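Local coordinates for DUF3299 domain-containing protein (Pseudomonas aeruginosa, PDB 4HSP) that is of unknown function but belongs to the DUF3299 family, whose members are grouped with the OB clan of small beta-barrel domains, at residues I97-T102 / A133-A139. Numbering follows the deposited sequence.
Sequences IVYVKT and AGYRMQA. With EDO (1,2-ethanediol), chain J.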
loop_
_atom_site.group_PDB
_atom_site.type_symbol
_atom_site.label_atom_id
_atom_site.label_comp_id
_atom_site.label_asym_id
_atom_site.label_seq_id
_atom_site.Cartn_x
_atom_site.Cartn_y
_atom_site.Cartn_z
ATOM N N ILE A 97 -2.511 -19.522 -12.563
ATOM C CA ILE A 97 -1.238 -18.817 -12.363
ATOM C C ILE A 97 -0.445 -18.855 -13.670
ATOM O O ILE A 97 -0.362 -19.898 -14.309
ATOM C CB ILE A 97 -0.356 -19.376 -11.190
ATOM C CG1 ILE A 97 -1.171 -19.691 -9.906
ATOM C CG2 ILE A 97 0.844 -18.432 -10.909
ATOM C CD1 ILE A 97 -0.345 -20.143 -8.668
ATOM N N VAL A 98 0.152 -17.719 -14.039
ATOM C CA VAL A 98 1.082 -17.568 -15.151
ATOM C C VAL A 98 2.428 -17.058 -14.585
ATOM O O VAL A 98 2.456 -16.033 -13.906
ATOM C CB VAL A 98 0.543 -16.621 -16.266
ATOM C CG1 VAL A 98 1.476 -16.602 -17.469
ATOM C CG2 VAL A 98 -0.881 -16.999 -16.682
ATOM N N TYR A 99 3.526 -17.771 -14.863
ATOM C CA TYR A 99 4.879 -17.322 -14.531
ATOM C C TYR A 99 5.302 -16.384 -15.673
ATOM O O TYR A 99 5.406 -16.814 -16.825
ATOM C CB TYR A 99 5.829 -18.521 -14.381
ATOM C CG TYR A 99 7.209 -18.205 -13.847
ATOM C CD1 TYR A 99 8.206 -17.697 -14.680
ATOM C CD2 TYR A 99 7.562 -18.534 -12.535
ATOM C CE1 TYR A 99 9.493 -17.438 -14.200
ATOM C CE2 TYR A 99 8.852 -18.303 -12.050
ATOM C CZ TYR A 99 9.814 -17.746 -12.884
ATOM O OH TYR A 99 11.084 -17.520 -12.396
ATOM N N VAL A 100 5.461 -15.088 -15.368
ATOM C CA VAL A 100 5.793 -14.055 -16.355
ATOM C C VAL A 100 7.241 -13.572 -16.163
ATOM O O VAL A 100 7.676 -13.399 -15.031
ATOM C CB VAL A 100 4.796 -12.862 -16.277
ATOM C CG1 VAL A 100 4.989 -11.878 -17.424
ATOM C CG2 VAL A 100 3.362 -13.337 -16.216
ATOM N N LYS A 101 7.968 -13.385 -17.297
ATOM C CA LYS A 101 9.310 -12.792 -17.459
ATOM C C LYS A 101 9.140 -11.559 -18.361
ATOM O O LYS A 101 8.503 -11.669 -19.413
ATOM C CB LYS A 101 10.342 -13.785 -18.063
ATOM C CG LYS A 101 10.775 -14.900 -17.118
ATOM C CD LYS A 101 11.981 -15.674 -17.646
ATOM C CE LYS A 101 12.239 -16.945 -16.854
ATOM N NZ LYS A 101 13.484 -17.653 -17.280
ATOM N N THR A 102 9.620 -10.385 -17.923
ATOM C CA THR A 102 9.512 -9.151 -18.718
ATOM C C THR A 102 10.870 -8.383 -18.763
ATOM O O THR A 102 11.553 -8.248 -17.740
ATOM C CB THR A 102 8.341 -8.252 -18.230
ATOM O OG1 THR A 102 8.220 -7.116 -19.091
ATOM C CG2 THR A 102 8.483 -7.781 -16.790
ATOM N N ALA A 133 3.049 -23.176 -11.389
ATOM C CA ALA A 133 2.225 -22.660 -12.481
ATOM C C ALA A 133 2.283 -23.635 -13.648
ATOM O O ALA A 133 3.297 -24.316 -13.822
ATOM C CB ALA A 133 2.698 -21.274 -12.902
ATOM N N GLY A 134 1.186 -23.729 -14.401
ATOM C CA GLY A 134 1.061 -24.586 -15.574
ATOM C C GLY A 134 1.262 -23.817 -16.862
ATOM O O GLY A 134 1.351 -24.420 -17.934
ATOM N N TYR A 135 1.394 -22.480 -16.741
ATOM C CA TYR A 135 1.552 -21.530 -17.835
ATOM C C TYR A 135 2.709 -20.579 -17.621
ATOM O O TYR A 135 3.033 -20.231 -16.485
ATOM C CB TYR A 135 0.263 -20.702 -18.024
ATOM C CG TYR A 135 -0.968 -21.550 -18.250
ATOM C CD1 TYR A 135 -1.159 -22.236 -19.447
ATOM C CD2 TYR A 135 -1.918 -21.721 -17.240
ATOM C CE1 TYR A 135 -2.288 -23.029 -19.659
ATOM C CE2 TYR A 135 -3.049 -22.518 -17.441
ATOM C CZ TYR A 135 -3.232 -23.163 -18.656
ATOM O OH TYR A 135 -4.340 -23.940 -18.877
ATOM N N ARG A 136 3.311 -20.139 -18.738
ATOM C CA ARG A 136 4.402 -19.171 -18.775
ATOM C C ARG A 136 4.103 -18.092 -19.826
ATOM O O ARG A 136 3.381 -18.329 -20.801
ATOM C CB ARG A 136 5.761 -19.842 -19.069
ATOM C CG ARG A 136 6.281 -20.788 -18.010
ATOM C CD ARG A 136 7.537 -21.449 -18.494
ATOM N NE ARG A 136 8.731 -20.779 -17.979
ATOM C CZ ARG A 136 9.658 -21.369 -17.230
ATOM N NH1 ARG A 136 9.551 -22.659 -16.919
ATOM N NH2 ARG A 136 10.704 -20.679 -16.796
HETATM N N MSE A 137 4.687 -16.917 -19.631
HETATM C CA MSE A 137 4.536 -15.789 -20.539
HETATM C C MSE A 137 5.803 -14.930 -20.552
HETATM O O MSE A 137 6.387 -14.621 -19.510
HETATM C CB MSE A 137 3.319 -14.958 -20.131
HETATM C CG MSE A 137 2.932 -13.842 -21.075
HETATM SE SE MSE A 137 1.010 -13.488 -20.842
HETATM C CE MSE A 137 0.526 -13.845 -22.567
ATOM N N GLN A 138 6.235 -14.587 -21.753
ATOM C CA GLN A 138 7.318 -13.667 -22.014
ATOM C C GLN A 138 6.593 -12.411 -22.436
ATOM O O GLN A 138 6.083 -12.335 -23.555
ATOM C CB GLN A 138 8.279 -14.233 -23.075
ATOM C CG GLN A 138 9.519 -13.376 -23.316
ATOM C CD GLN A 138 10.406 -13.234 -22.097
ATOM O OE1 GLN A 138 10.775 -14.219 -21.449
ATOM N NE2 GLN A 138 10.780 -11.996 -21.775
ATOM N N ALA A 139 6.397 -11.503 -21.492
ATOM C CA ALA A 139 5.625 -10.299 -21.724
ATOM C C ALA A 139 6.325 -9.272 -22.640
ATOM O O ALA A 139 7.521 -8.993 -22.490
ATOM C CB ALA A 139 5.262 -9.647 -20.403
HETATM C C1 EDO J . 9.378 -17.706 -19.224
HETATM O O1 EDO J . 8.324 -17.695 -18.249
HETATM C C2 EDO J . 8.906 -17.210 -20.627
HETATM O O2 EDO J . 8.431 -18.309 -21.405
#
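Tyr99 O accepts the backbone N-H of Met137 at 2.9 Å, and the CA-H of Arg136 also points at this oxygen. Tyr99 N in turn donates to Tyr135 O, nearly straight at 170°. Two residues on, the pattern repeats: Lys101 N bonds Met137 O, and Lys101 O receives Ala139 N. This alternation, with Tyr99 and Lys101 each using both N and O toward residues two apart on the partner, defines a parallel ladder; the strand axes, 21° apart in direction, agree.

Side chains of Val98, Val100, Met137 and Ala139 lie on one, largely buried face. Val98 CG1, set trans to its own N (chi1 -174°), reaches Met137 CB at 3.6 Å, two residues beyond its own partner Tyr135; likewise Val100 CG1 meets Ala139 CB at 3.7 Å. At the start, Ala133 CB packs on Ile97 CG2, and Ile97 O lies in the plane of the Tyr135 ring, at its edge.

Across the sheet, Lys101, Arg136, Gln138 and Tyr99, the last through its O and CD1, lie against a 1,2-ethanediol, probably from the crystallisation liquor. Arg136 NE donates to its O1 at 3.1 Å, while C1 lies at the guanidinium edge. Lys101 runs alongside Arg136, leaving NZ 4.1 Å from NH2, a proximity of like charges that may be slightly unfavourable; Glu124 offers Arg136 NH1 a long, weak ion pair. Gln138, folded back at chi2, brings OE1 to 3.4 Å from Lys101 CB.

The parallel pair belongs to a curled mixed sheet, consistent with the family's OB-clan assignment. Strand 98-102 is an inner strand, with strand 132-144 along one edge and strand 73-80, antiparallel, along the other, where Glu76 binds Tyr99 OH. Strand 115-118 pairs antiparallel with strand 132-144, and its Val117 touches Val100, Met137 and Ala139.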